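Local coordinates for protein trimethylamine-N-oxide reductase (Haemophilus influenzae, PDB 7L5I) that probably reduces S- and N-oxides such as trimethylamine N-oxide at a molybdenum centre carried by two molybdopterin guanine dinucleotide cofactors, at residues I712-I717 with A731-N736; M701-D706 with I737-V742; P86-G91 with A498-P503; E80-C85 with P533-K538. One frame throughout, in Å; residues are numbered along the deposited sequence. Where two conformers were deposited one is given.

From the N terminus, 80-85 comes first and 86-91 follows it directly; their partners, 498-503 and 533-538, arrive more than 400 residues later. Interaction 3 therefore closes within the larger loop that interaction 4 closes, and the two touch, with centres about 13 Å apart. They fasten the start of the molybdopterin oxidoreductase region to its late part. The second pair repeats this order on a smaller scale: 701-706 and 712-717 open, 731-736 closes interaction 1, and 737-742 then closes interaction 2 around it. Both reach the same mixed sheet in the dinucleotide-binding region. No loops cross, and about 40 Å separates the centres of interactions 1 and 3.

Interaction 1 (I712-I717 with A731-N736); sequences IKDGDI and AAVTEN
A731, V733 and D714 carry most of the buried surface between the loop 712-717 and the end of strand 726-733. The A731 methyl points into the loop, where its CB lies 3.7 Å from I712 CG2, a branch directed there because it stands anti to the backbone N of I712. The backbone of A731 is gripped twice. Its N donates to D716 O at 2.8 Å, and its O receives G715 N at 2.9 Å. Two residues along, V733 also faces the loop, and its CG2 packs against the backbone of D714, 3.7 Å from D714 N. The carboxylate of D714 reaches to the strand backbone, with CG anti to the backbone N (chi1 -168°). Its OD1 takes the N-H of V733 at 2.9 Å, nearly straight at 160°, and so stands in for a backbone carbonyl. A water donates to A731 O and, weakly, to D714 OD2, adding an indirect link between these two residues. Behind these bonds, K713-D716 forms a type II turn, with G715 at the position of positive phi (97°) and K713 N bound to D716 OD2 at 2.9 Å. The turn leads into strand 717-721, which pairs antiparallel with 726-733 in the mixed sheet of the dinucleotide-binding domain, a domain that in this family has a double-psi beta-barrel fold.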
loop_
_atom_site.group_PDB
_atom_site.type_symbol
_atom_site.label_atom_id
_atom_site.label_comp_id
_atom_site.label_asym_id
_atom_site.label_seq_id
_atom_site.Cartn_x
_atom_site.Cartn_y
_atom_site.Cartn_z
ATOM N N ILE A 712 -32.253 7.066 -2.009
ATOM C CA ILE A 712 -31.450 5.872 -1.771
ATOM C C ILE A 712 -31.638 5.428 -0.328
ATOM O O ILE A 712 -31.469 6.218 0.611
ATOM C CB ILE A 712 -29.967 6.136 -2.085
ATOM C CG1 ILE A 712 -29.783 6.372 -3.564
ATOM C CG2 ILE A 712 -29.114 4.959 -1.580
ATOM C CD1 ILE A 712 -28.454 6.987 -3.921
ATOM N N LYS A 713 -31.983 4.162 -0.146
ATOM C CA LYS A 713 -32.109 3.571 1.175
ATOM C C LYS A 713 -30.985 2.566 1.394
ATOM O O LYS A 713 -30.410 2.027 0.445
ATOM C CB LYS A 713 -33.469 2.891 1.348
ATOM C CG LYS A 713 -33.826 2.572 2.800
ATOM C CD LYS A 713 -34.103 3.828 3.639
ATOM C CE LYS A 713 -33.818 3.595 5.130
ATOM N NZ LYS A 713 -32.360 3.640 5.484
ATOM N N ASP A 714 -30.681 2.330 2.663
ATOM C CA ASP A 714 -29.642 1.384 3.016
ATOM C C ASP A 714 -29.899 0.043 2.343
ATOM O O ASP A 714 -31.009 -0.490 2.393
ATOM C CB ASP A 714 -29.595 1.220 4.533
ATOM C CG ASP A 714 -28.370 0.487 4.981
ATOM O OD1 ASP A 714 -27.279 1.094 4.947
ATOM O OD2 ASP A 714 -28.491 -0.705 5.341
ATOM N N GLY A 715 -28.876 -0.491 1.685
ATOM C CA GLY A 715 -28.982 -1.744 1.002
ATOM C C GLY A 715 -29.263 -1.647 -0.483
ATOM O O GLY A 715 -29.081 -2.639 -1.194
ATOM N N ASP A 716 -29.688 -0.484 -0.970
ATOM C CA ASP A 716 -29.957 -0.310 -2.387
ATOM C C ASP A 716 -28.678 -0.419 -3.221
ATOM O O ASP A 716 -27.613 0.049 -2.825
ATOM C CB ASP A 716 -30.557 1.065 -2.656
ATOM C CG ASP A 716 -32.005 1.172 -2.216
ATOM O OD1 ASP A 716 -32.594 0.143 -1.811
ATOM O OD2 ASP A 716 -32.548 2.299 -2.288
ATOM N N ILE A 717 -28.816 -0.995 -4.427
ATOM C CA ILE A 717 -27.754 -0.874 -5.410
ATOM C C ILE A 717 -27.765 0.538 -5.975
ATOM O O ILE A 717 -28.831 1.129 -6.215
ATOM C CB ILE A 717 -27.907 -1.927 -6.513
ATOM C CG1 ILE A 717 -27.769 -3.328 -5.910
ATOM C CG2 ILE A 717 -26.828 -1.754 -7.577
ATOM C CD1 ILE A 717 -28.111 -4.447 -6.864
ATOM N N ALA A 731 -25.422 0.453 -1.162
ATOM C CA ALA A 731 -25.449 1.596 -0.263
ATOM C C ALA A 731 -25.332 1.179 1.191
ATOM O O ALA A 731 -26.091 0.339 1.683
ATOM C CB ALA A 731 -26.746 2.395 -0.452
ATOM N N ALA A 732 -24.388 1.800 1.894
ATOM C CA ALA A 732 -24.273 1.716 3.341
ATOM C C ALA A 732 -24.510 3.132 3.837
ATOM O O ALA A 732 -23.599 3.965 3.793
ATOM C CB ALA A 732 -22.908 1.191 3.779
ATOM N N VAL A 733 -25.738 3.418 4.268
ATOM C CA VAL A 733 -26.138 4.772 4.640
ATOM C C VAL A 733 -25.749 4.977 6.096
ATOM O O VAL A 733 -26.212 4.245 6.979
ATOM C CB VAL A 733 -27.647 4.994 4.435
ATOM C CG1 VAL A 733 -28.056 6.386 4.922
ATOM C CG2 VAL A 733 -28.009 4.836 2.974
ATOM N N THR A 734 -24.924 5.991 6.354
ATOM C CA THR A 734 -24.312 6.129 7.657
ATOM C C THR A 734 -23.860 7.561 7.919
ATOM O O THR A 734 -23.432 8.267 7.009
ATOM C CB THR A 734 -23.112 5.167 7.772
ATOM O OG1 THR A 734 -22.497 5.350 9.038
ATOM C CG2 THR A 734 -22.083 5.429 6.656
ATOM N N GLU A 735 -23.996 7.987 9.165
ATOM C CA GLU A 735 -23.414 9.251 9.580
ATOM C C GLU A 735 -21.910 9.152 9.771
ATOM O O GLU A 735 -21.273 10.155 10.119
ATOM C CB GLU A 735 -24.070 9.731 10.871
ATOM C CG GLU A 735 -25.539 10.045 10.697
ATOM C CD GLU A 735 -25.947 11.292 11.456
ATOM O OE1 GLU A 735 -25.382 12.371 11.165
ATOM O OE2 GLU A 735 -26.816 11.190 12.349
ATOM N N ASN A 736 -21.332 7.982 9.515
ATOM C CA ASN A 736 -19.896 7.785 9.680
ATOM C C ASN A 736 -19.075 8.253 8.504
ATOM O O ASN A 736 -17.883 7.920 8.426
ATOM C CB ASN A 736 -19.602 6.312 9.927
ATOM C CG ASN A 736 -20.094 5.841 11.266
ATOM O OD1 ASN A 736 -20.285 6.635 12.194
ATOM N ND2 ASN A 736 -20.322 4.552 11.372
HETATM O O HOH W 1 -26.178 -1.474 3.760
#

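Interaction 2 (M701-D706 with I737-V742); sequences MIHPED and IIKGTV
K739 lies across H703 and D706, joining a type II turn (I738-T741) to the start of helix 704-708, whose N-cap is H703. The lysine begins with CB over the centre of the imidazole, 3.9 Å from the centroid and only 6° off the ring normal, a CH-pi contact. K739 CG comes next, 3.8 Å from D706 OD2 and close to H703 ND1. Beyond CD, K739 CE packs 3.6 Å from E705 CB, although the place of the E705 carboxylate itself is doubtful. The chain is extended as far as CE and then bends at chi4 (-60°), which carries NZ towards D706. The salt bridge between K739 NZ and D706 OD1 is long, 3.5 Å, and its hydrogen bond is weak; a water between the two charged groups adds a further link, itself weak on the lysine side. The imidazole is sandwiched: P704 CD lies over the other face, towards the rim, while I737 O meets the edge in plane at H703 CD2. Its rotation is further fixed because ND1 accepts the capping bond from E705 N. Towards the paired strands I737 CG2 packs on the backbone at H703 N, and the apolar contacts are M701 CB with I737 CB and I702 CG1 with V742 CG1. Here V742 also directs its CA-H at M701 O. D706 holds the turn with its other oxygen: G740 N, at the positive-phi position of the turn, donates to D706 OD2 at 2.8 Å, on the syn lone pair of that oxygen. A water donates to that same OD2 and to T741 O and accepts from H703 N at 2.9 Å.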
loop_
_atom_site.group_PDB
_atom_site.type_symbol
_atom_site.label_atom_id
_atom_site.label_comp_id
_atom_site.label_asym_id
_atom_site.label_seq_id
_atom_site.Cartn_x
_atom_site.Cartn_y
_atom_site.Cartn_z
ATOM N N MET A 701 -20.091 3.995 1.423
ATOM C CA MET A 701 -20.616 4.725 2.567
ATOM C C MET A 701 -21.182 6.049 2.082
ATOM O O MET A 701 -20.508 6.789 1.356
ATOM C CB MET A 701 -19.525 4.950 3.618
ATOM C CG MET A 701 -18.944 3.654 4.166
ATOM S SD MET A 701 -17.409 3.961 5.110
ATOM C CE MET A 701 -18.003 4.956 6.478
ATOM N N ILE A 702 -22.433 6.320 2.459
ATOM C CA ILE A 702 -23.170 7.500 1.991
ATOM C C ILE A 702 -23.873 8.134 3.182
ATOM O O ILE A 702 -24.523 7.438 3.967
ATOM C CB ILE A 702 -24.228 7.167 0.925
ATOM C CG1 ILE A 702 -23.631 6.393 -0.226
ATOM C CG2 ILE A 702 -24.838 8.465 0.386
ATOM C CD1 ILE A 702 -24.675 5.946 -1.234
ATOM N N HIS A 703 -23.728 9.443 3.322
ATOM C CA HIS A 703 -24.367 10.173 4.420
ATOM C C HIS A 703 -25.884 10.191 4.214
ATOM O O HIS A 703 -26.351 10.301 3.078
ATOM C CB HIS A 703 -23.820 11.603 4.458
ATOM C CG HIS A 703 -24.248 12.373 5.660
ATOM N ND1 HIS A 703 -25.457 13.039 5.722
ATOM C CD2 HIS A 703 -23.648 12.562 6.856
ATOM C CE1 HIS A 703 -25.575 13.618 6.907
ATOM N NE2 HIS A 703 -24.491 13.339 7.616
ATOM N N PRO A 704 -26.664 10.102 5.289
ATOM C CA PRO A 704 -28.131 10.020 5.123
ATOM C C PRO A 704 -28.740 11.173 4.354
ATOM O O PRO A 704 -29.739 10.971 3.650
ATOM C CB PRO A 704 -28.654 9.983 6.570
ATOM C CG PRO A 704 -27.514 9.578 7.409
ATOM C CD PRO A 704 -26.251 10.003 6.702
ATOM N N GLU A 705 -28.194 12.379 4.452
ATOM C CA GLU A 705 -28.796 13.486 3.716
ATOM C C GLU A 705 -28.481 13.406 2.233
ATOM O O GLU A 705 -29.326 13.750 1.401
ATOM C CB GLU A 705 -28.332 14.813 4.319
ATOM C CG GLU A 705 -28.780 14.938 5.780
ATOM C CD GLU A 705 -28.405 16.260 6.429
ATOM O OE1 GLU A 705 -28.049 17.213 5.702
ATOM O OE2 GLU A 705 -28.478 16.346 7.675
ATOM N N ASP A 706 -27.295 12.926 1.871
ATOM C CA ASP A 706 -26.991 12.727 0.465
ATOM C C ASP A 706 -27.807 11.563 -0.105
ATOM O O ASP A 706 -28.241 11.604 -1.265
ATOM C CB ASP A 706 -25.476 12.506 0.290
ATOM C CG ASP A 706 -24.628 13.726 0.742
ATOM O OD1 ASP A 706 -25.027 14.889 0.477
ATOM O OD2 ASP A 706 -23.547 13.533 1.364
ATOM N N ILE A 737 -19.653 8.994 7.576
ATOM C CA ILE A 737 -18.894 9.659 6.524
ATOM C C ILE A 737 -19.344 11.112 6.555
ATOM O O ILE A 737 -20.517 11.399 6.804
ATOM C CB ILE A 737 -19.113 8.998 5.154
ATOM C CG1 ILE A 737 -18.141 9.524 4.090
ATOM C CG2 ILE A 737 -20.570 9.191 4.694
ATOM C CD1 ILE A 737 -16.756 9.009 4.229
ATOM N N ILE A 738 -18.397 12.032 6.382
ATOM C CA ILE A 738 -18.730 13.457 6.404
ATOM C C ILE A 738 -19.676 13.799 5.255
ATOM O O ILE A 738 -19.541 13.299 4.131
ATOM C CB ILE A 738 -17.414 14.260 6.350
ATOM C CG1 ILE A 738 -17.663 15.730 6.646
ATOM C CG2 ILE A 738 -16.726 14.103 5.007
ATOM C CD1 ILE A 738 -16.378 16.574 6.673
ATOM N N LYS A 739 -20.665 14.649 5.534
ATOM C CA LYS A 739 -21.638 14.986 4.498
ATOM C C LYS A 739 -20.936 15.577 3.283
ATOM O O LYS A 739 -20.019 16.395 3.411
ATOM C CB LYS A 739 -22.669 15.988 5.030
ATOM C CG LYS A 739 -23.801 16.264 4.056
ATOM C CD LYS A 739 -24.654 17.438 4.553
ATOM C CE LYS A 739 -26.000 17.512 3.838
ATOM N NZ LYS A 739 -25.885 17.696 2.364
ATOM N N GLY A 740 -21.351 15.137 2.091
ATOM C CA GLY A 740 -20.770 15.622 0.855
ATOM C C GLY A 740 -19.716 14.699 0.270
ATOM O O GLY A 740 -19.243 14.955 -0.839
ATOM N N THR A 741 -19.384 13.632 0.977
ATOM C CA THR A 741 -18.333 12.699 0.600
ATOM C C THR A 741 -18.889 11.290 0.672
ATOM O O THR A 741 -19.718 10.969 1.535
ATOM C CB THR A 741 -17.127 12.883 1.529
ATOM O OG1 THR A 741 -16.610 14.205 1.356
ATOM C CG2 THR A 741 -16.037 11.852 1.232
ATOM N N VAL A 742 -18.412 10.435 -0.244
ATOM C CA VAL A 742 -18.701 9.014 -0.194
ATOM C C VAL A 742 -17.371 8.269 -0.113
ATOM O O VAL A 742 -16.344 8.774 -0.575
ATOM C CB VAL A 742 -19.508 8.522 -1.408
ATOM C CG1 VAL A 742 -20.915 9.128 -1.357
ATOM C CG2 VAL A 742 -18.829 8.870 -2.709
HETATM O O HOH W 2 -22.468 11.127 1.390
HETATM O O HOH W 3 -23.826 17.148 0.037
#

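Interaction 3 (P86-G91 with A498-P503); sequences PMVRKG and ADIVLP
The guanidinium of R89 meets D499 edge-on: D499 OD1 lies in its plane, 2.9 Å from R89 NE and equally 2.9 Å from R89 NH2, while A498 O also lies near that plane. The grip is side-on, and the carboxylate plane is 54° from that of the guanidinium; NE meets the anti lone pair of OD1, while NH2 comes from above the carboxylate plane. A bend at chi3 (-59°) swings the arginine head alongside the aspartate. Both charges have further partners: D499 OD2 binds R104 and V484 N, and R89 NH1 binds D107, so this buried ion pair belongs to a network. The main chains run antiparallel, 170° between the short strand axes. M87 and V501 form a hydrogen-bonded pair, with M87 N 3.0 Å from V501 O and V501 N 2.9 Å from M87 O. R89 N extends the ladder to D499 O at 2.9 Å. V88 and I500 make the non-hydrogen-bonded pair between them, their side chains side by side on the face covered by helix 114-131. At the far end the P86 and P503 rings touch. Strand 87-89 thus joins 500-503 to 109-111 within a mixed six-stranded sheet.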
loop_
_atom_site.group_PDB
_atom_site.type_symbol
_atom_site.label_atom_id
_atom_site.label_comp_id
_atom_site.label_asym_id
_atom_site.label_seq_id
_atom_site.Cartn_x
_atom_site.Cartn_y
_atom_site.Cartn_z
ATOM N N PRO A 86 -2.066 -23.774 -17.430
ATOM C CA PRO A 86 -1.608 -22.704 -18.339
ATOM C C PRO A 86 -2.647 -22.436 -19.419
ATOM O O PRO A 86 -3.220 -23.359 -19.986
ATOM C CB PRO A 86 -0.311 -23.270 -18.924
ATOM C CG PRO A 86 0.106 -24.377 -17.973
ATOM C CD PRO A 86 -1.158 -24.941 -17.431
ATOM N N MET A 87 -2.908 -21.154 -19.679
ATOM C CA MET A 87 -3.914 -20.724 -20.644
ATOM C C MET A 87 -3.324 -19.642 -21.533
ATOM O O MET A 87 -2.588 -18.772 -21.052
ATOM C CB MET A 87 -5.155 -20.151 -19.965
ATOM C CG MET A 87 -5.729 -21.010 -18.899
ATOM S SD MET A 87 -6.623 -22.406 -19.570
ATOM C CE MET A 87 -8.155 -21.710 -19.956
ATOM N N VAL A 88 -3.690 -19.674 -22.809
ATOM C CA VAL A 88 -3.304 -18.663 -23.781
ATOM C C VAL A 88 -4.551 -18.169 -24.513
ATOM O O VAL A 88 -5.435 -18.958 -24.848
ATOM C CB VAL A 88 -2.271 -19.227 -24.783
ATOM C CG1 VAL A 88 -1.813 -18.143 -25.762
ATOM C CG2 VAL A 88 -1.096 -19.802 -24.037
ATOM N N ARG A 89 -4.622 -16.866 -24.762
ATOM C CA ARG A 89 -5.712 -16.335 -25.562
ATOM C C ARG A 89 -5.756 -17.003 -26.933
ATOM O O ARG A 89 -4.737 -17.116 -27.619
ATOM C CB ARG A 89 -5.561 -14.826 -25.825
ATOM C CG ARG A 89 -5.908 -13.925 -24.749
ATOM C CD ARG A 89 -6.171 -12.527 -25.317
ATOM N NE ARG A 89 -5.059 -11.899 -26.047
ATOM C CZ ARG A 89 -5.037 -11.648 -27.352
ATOM N NH1 ARG A 89 -6.054 -11.978 -28.134
ATOM N NH2 ARG A 89 -3.994 -11.027 -27.890
ATOM N N LYS A 90 -6.978 -17.355 -27.368
ATOM C CA LYS A 90 -7.171 -17.918 -28.708
ATOM C C LYS A 90 -6.502 -17.077 -29.791
ATOM O O LYS A 90 -5.795 -17.609 -30.658
ATOM C CB LYS A 90 -8.673 -18.042 -28.984
ATOM C CG LYS A 90 -9.028 -18.690 -30.312
ATOM C CD LYS A 90 -10.546 -18.805 -30.474
ATOM C CE LYS A 90 -10.917 -19.549 -31.756
ATOM N NZ LYS A 90 -9.887 -20.548 -32.175
ATOM N N GLY A 91 -6.744 -15.761 -29.789
ATOM C CA GLY A 91 -6.219 -14.920 -30.849
ATOM C C GLY A 91 -4.722 -14.741 -30.790
ATOM O O GLY A 91 -4.063 -14.523 -31.813
ATOM N N ALA A 498 -4.514 -10.555 -20.008
ATOM C CA ALA A 498 -3.216 -11.000 -20.501
ATOM C C ALA A 498 -3.351 -11.792 -21.804
ATOM O O ALA A 498 -4.442 -12.084 -22.283
ATOM C CB ALA A 498 -2.516 -11.842 -19.439
ATOM N N ASP A 499 -2.201 -12.126 -22.390
ATOM C CA ASP A 499 -2.145 -13.081 -23.492
ATOM C C ASP A 499 -1.893 -14.500 -23.004
ATOM O O ASP A 499 -2.432 -15.464 -23.562
ATOM C CB ASP A 499 -1.028 -12.701 -24.464
ATOM C CG ASP A 499 -1.237 -11.370 -25.093
ATOM O OD1 ASP A 499 -2.398 -11.058 -25.445
ATOM O OD2 ASP A 499 -0.243 -10.651 -25.281
ATOM N N ILE A 500 -1.035 -14.620 -22.000
ATOM C CA ILE A 500 -0.580 -15.888 -21.453
ATOM C C ILE A 500 -0.702 -15.795 -19.937
ATOM O O ILE A 500 -0.185 -14.845 -19.329
ATOM C CB ILE A 500 0.877 -16.183 -21.840
ATOM C CG1 ILE A 500 1.041 -16.226 -23.360
ATOM C CG2 ILE A 500 1.335 -17.475 -21.178
ATOM C CD1 ILE A 500 2.474 -16.057 -23.790
ATOM N N VAL A 501 -1.389 -16.766 -19.334
ATOM C CA VAL A 501 -1.586 -16.822 -17.888
ATOM C C VAL A 501 -1.033 -18.142 -17.381
ATOM O O VAL A 501 -1.457 -19.216 -17.835
ATOM C CB VAL A 501 -3.059 -16.667 -17.489
ATOM C CG1 VAL A 501 -3.242 -16.820 -15.960
ATOM C CG2 VAL A 501 -3.564 -15.328 -17.933
ATOM N N LEU A 502 -0.090 -18.062 -16.466
ATOM C CA LEU A 502 0.560 -19.239 -15.899
ATOM C C LEU A 502 0.123 -19.415 -14.451
ATOM O O LEU A 502 0.225 -18.477 -13.649
ATOM C CB LEU A 502 2.081 -19.094 -15.975
ATOM C CG LEU A 502 2.665 -18.847 -17.367
ATOM C CD1 LEU A 502 4.155 -18.730 -17.331
ATOM C CD2 LEU A 502 2.258 -19.930 -18.353
ATOM N N PRO A 503 -0.382 -20.593 -14.079
ATOM C CA PRO A 503 -0.920 -20.753 -12.727
ATOM C C PRO A 503 0.199 -20.878 -11.705
ATOM O O PRO A 503 1.084 -21.739 -11.822
ATOM C CB PRO A 503 -1.744 -22.040 -12.823
ATOM C CG PRO A 503 -1.090 -22.805 -13.925
ATOM C CD PRO A 503 -0.637 -21.774 -14.921
#

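Interaction 4 (E80-C85 with P533-K538); sequences EARVKC and PQFEAK
F535 and K84 make the tight half of this contact, the phenyl ring lying against the length of the lysine. K84 CG stands over one ring face, 4.0 Å from the centroid and 15° off the normal, a CH-pi contact, and K84 CE continues to F535 CE1 at 3.7 Å. At the ring edge R82 CD approaches F535 CE2 at 4.0 Å, and the guanidinium stands steeply to the ring, 79° between planes. Next to the ring the backbones join: E536 N donates to K84 O at 2.9 Å, nearly in line with the carbonyl, and F535 CB packs on that same oxygen. The bond is presented by a type II' turn, Q534-A537, in which F535 takes a positive phi (51°). The arginine end is packed too, with Q534 CB over one guanidinium face and A537 CB 3.6 Å from R82 NH2; R82 NH1 has a salt bridge to E509.

The outer, solvent side is looser, made of the exposed flank of F535 and the polar ends of K84 and E536. The K84 chain stays extended until it bends at chi4, which turns NZ away from the ring to E80 OE1, a 2.8 Å salt bridge within its own segment. E536 extends alongside C85, touching it by OE2 at 3.6 Å from C85 CB, while its OE1 pairs with R111.

Further links place the two loops in the fold: R82 NH1 reaches L77 O at the end of helix 73-78, V83 rests on strand 500-503, E536 O is bound by W114 of helix 114-131, and the turn leads on to helix 540-550.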
loop_
_atom_site.group_PDB
_atom_site.type_symbol
_atom_site.label_atom_id
_atom_site.label_comp_id
_atom_site.label_asym_id
_atom_site.label_seq_id
_atom_site.Cartn_x
_atom_site.Cartn_y
_atom_site.Cartn_z
ATOM N N GLU A 80 -12.762 -22.033 -6.883
ATOM C CA GLU A 80 -12.959 -22.157 -8.320
ATOM C C GLU A 80 -12.501 -20.916 -9.080
ATOM O O GLU A 80 -12.601 -20.900 -10.309
ATOM C CB GLU A 80 -14.431 -22.460 -8.604
ATOM C CG GLU A 80 -14.840 -23.875 -8.173
ATOM C CD GLU A 80 -13.971 -24.955 -8.814
ATOM O OE1 GLU A 80 -13.891 -25.000 -10.064
ATOM O OE2 GLU A 80 -13.332 -25.733 -8.071
ATOM N N ALA A 81 -12.008 -19.881 -8.397
ATOM C CA ALA A 81 -11.368 -18.769 -9.079
ATOM C C ALA A 81 -9.910 -19.031 -9.380
ATOM O O ALA A 81 -9.283 -18.231 -10.076
ATOM C CB ALA A 81 -11.462 -17.481 -8.252
ATOM N N ARG A 82 -9.344 -20.142 -8.905
ATOM C CA ARG A 82 -7.925 -20.362 -9.132
ATOM C C ARG A 82 -7.634 -20.630 -10.604
ATOM O O ARG A 82 -8.439 -21.214 -11.335
ATOM C CB ARG A 82 -7.421 -21.530 -8.306
ATOM C CG ARG A 82 -7.134 -21.154 -6.875
ATOM C CD ARG A 82 -6.372 -22.137 -6.171
ATOM N NE ARG A 82 -5.000 -22.261 -6.686
ATOM C CZ ARG A 82 -4.047 -22.872 -6.013
ATOM N NH1 ARG A 82 -4.304 -23.371 -4.815
ATOM N NH2 ARG A 82 -2.829 -22.986 -6.527
ATOM N N VAL A 83 -6.455 -20.200 -11.046
ATOM C CA VAL A 83 -5.990 -20.614 -12.364
ATOM C C VAL A 83 -5.562 -22.074 -12.281
ATOM O O VAL A 83 -4.685 -22.435 -11.489
ATOM C CB VAL A 83 -4.846 -19.726 -12.850
ATOM C CG1 VAL A 83 -4.467 -20.084 -14.302
ATOM C CG2 VAL A 83 -5.209 -18.252 -12.737
ATOM N N LYS A 84 -6.204 -22.928 -13.065
ATOM C CA LYS A 84 -5.981 -24.362 -12.900
ATOM C C LYS A 84 -4.868 -24.902 -13.790
ATOM O O LYS A 84 -4.192 -25.866 -13.407
ATOM C CB LYS A 84 -7.278 -25.124 -13.192
ATOM C CG LYS A 84 -8.413 -24.736 -12.268
ATOM C CD LYS A 84 -9.621 -25.614 -12.476
ATOM C CE LYS A 84 -10.673 -25.377 -11.384
ATOM N NZ LYS A 84 -11.863 -24.668 -11.908
ATOM N N CYS A 85 -4.678 -24.323 -14.975
ATOM C CA CYS A 85 -3.723 -24.817 -15.955
ATOM C C CYS A 85 -3.208 -23.634 -16.759
ATOM O O CYS A 85 -3.850 -22.579 -16.790
ATOM C CB CYS A 85 -4.365 -25.835 -16.906
ATOM S SG CYS A 85 -5.397 -27.106 -16.127
ATOM N N PRO A 533 1.133 -28.856 -4.445
ATOM C CA PRO A 533 0.528 -27.968 -5.445
ATOM C C PRO A 533 -0.776 -28.505 -6.000
ATOM O O PRO A 533 -0.892 -29.692 -6.359
ATOM C CB PRO A 533 1.609 -27.881 -6.529
ATOM C CG PRO A 533 2.865 -28.022 -5.773
ATOM C CD PRO A 533 2.567 -29.078 -4.718
ATOM N N GLN A 534 -1.760 -27.628 -6.075
ATOM C CA GLN A 534 -3.098 -27.944 -6.534
ATOM C C GLN A 534 -3.190 -27.759 -8.042
ATOM O O GLN A 534 -2.445 -26.976 -8.654
ATOM C CB GLN A 534 -4.132 -27.048 -5.849
ATOM C CG GLN A 534 -4.143 -27.127 -4.329
ATOM C CD GLN A 534 -4.524 -28.498 -3.850
ATOM O OE1 GLN A 534 -5.681 -28.904 -3.967
ATOM N NE2 GLN A 534 -3.551 -29.235 -3.348
ATOM N N PHE A 535 -4.144 -28.478 -8.642
ATOM C CA PHE A 535 -4.366 -28.369 -10.083
ATOM C C PHE A 535 -3.033 -28.544 -10.783
ATOM O O PHE A 535 -2.276 -29.452 -10.441
ATOM C CB PHE A 535 -5.038 -27.033 -10.385
ATOM C CG PHE A 535 -6.288 -26.799 -9.578
ATOM C CD1 PHE A 535 -7.398 -27.585 -9.776
ATOM C CD2 PHE A 535 -6.336 -25.793 -8.616
ATOM C CE1 PHE A 535 -8.570 -27.375 -9.053
ATOM C CE2 PHE A 535 -7.498 -25.576 -7.883
ATOM C CZ PHE A 535 -8.619 -26.377 -8.109
ATOM N N GLU A 536 -2.733 -27.712 -11.779
ATOM C CA GLU A 536 -1.428 -27.752 -12.443
ATOM C C GLU A 536 -0.555 -26.555 -12.052
ATOM O O GLU A 536 0.350 -26.178 -12.795
ATOM C CB GLU A 536 -1.584 -27.803 -13.964
ATOM C CG GLU A 536 -2.292 -29.034 -14.473
ATOM C CD GLU A 536 -2.126 -29.222 -15.986
ATOM O OE1 GLU A 536 -2.382 -30.342 -16.480
ATOM O OE2 GLU A 536 -1.730 -28.257 -16.683
ATOM N N ALA A 537 -0.813 -25.968 -10.889
ATOM C CA ALA A 537 -0.079 -24.790 -10.453
ATOM C C ALA A 537 1.374 -25.136 -10.162
ATOM O O ALA A 537 1.706 -26.242 -9.732
ATOM C CB ALA A 537 -0.733 -24.189 -9.203
ATOM N N LYS A 538 2.255 -24.164 -10.414
ATOM C CA LYS A 538 3.658 -24.277 -10.063
ATOM C C LYS A 538 4.080 -23.090 -9.210
ATOM O O LYS A 538 3.566 -21.987 -9.368
ATOM C CB LYS A 538 4.574 -24.294 -11.305
ATOM C CG LYS A 538 4.563 -25.566 -12.119
ATOM C CD LYS A 538 5.529 -25.411 -13.277
ATOM C CE LYS A 538 5.579 -26.656 -14.148
ATOM N NZ LYS A 538 6.050 -27.834 -13.376
#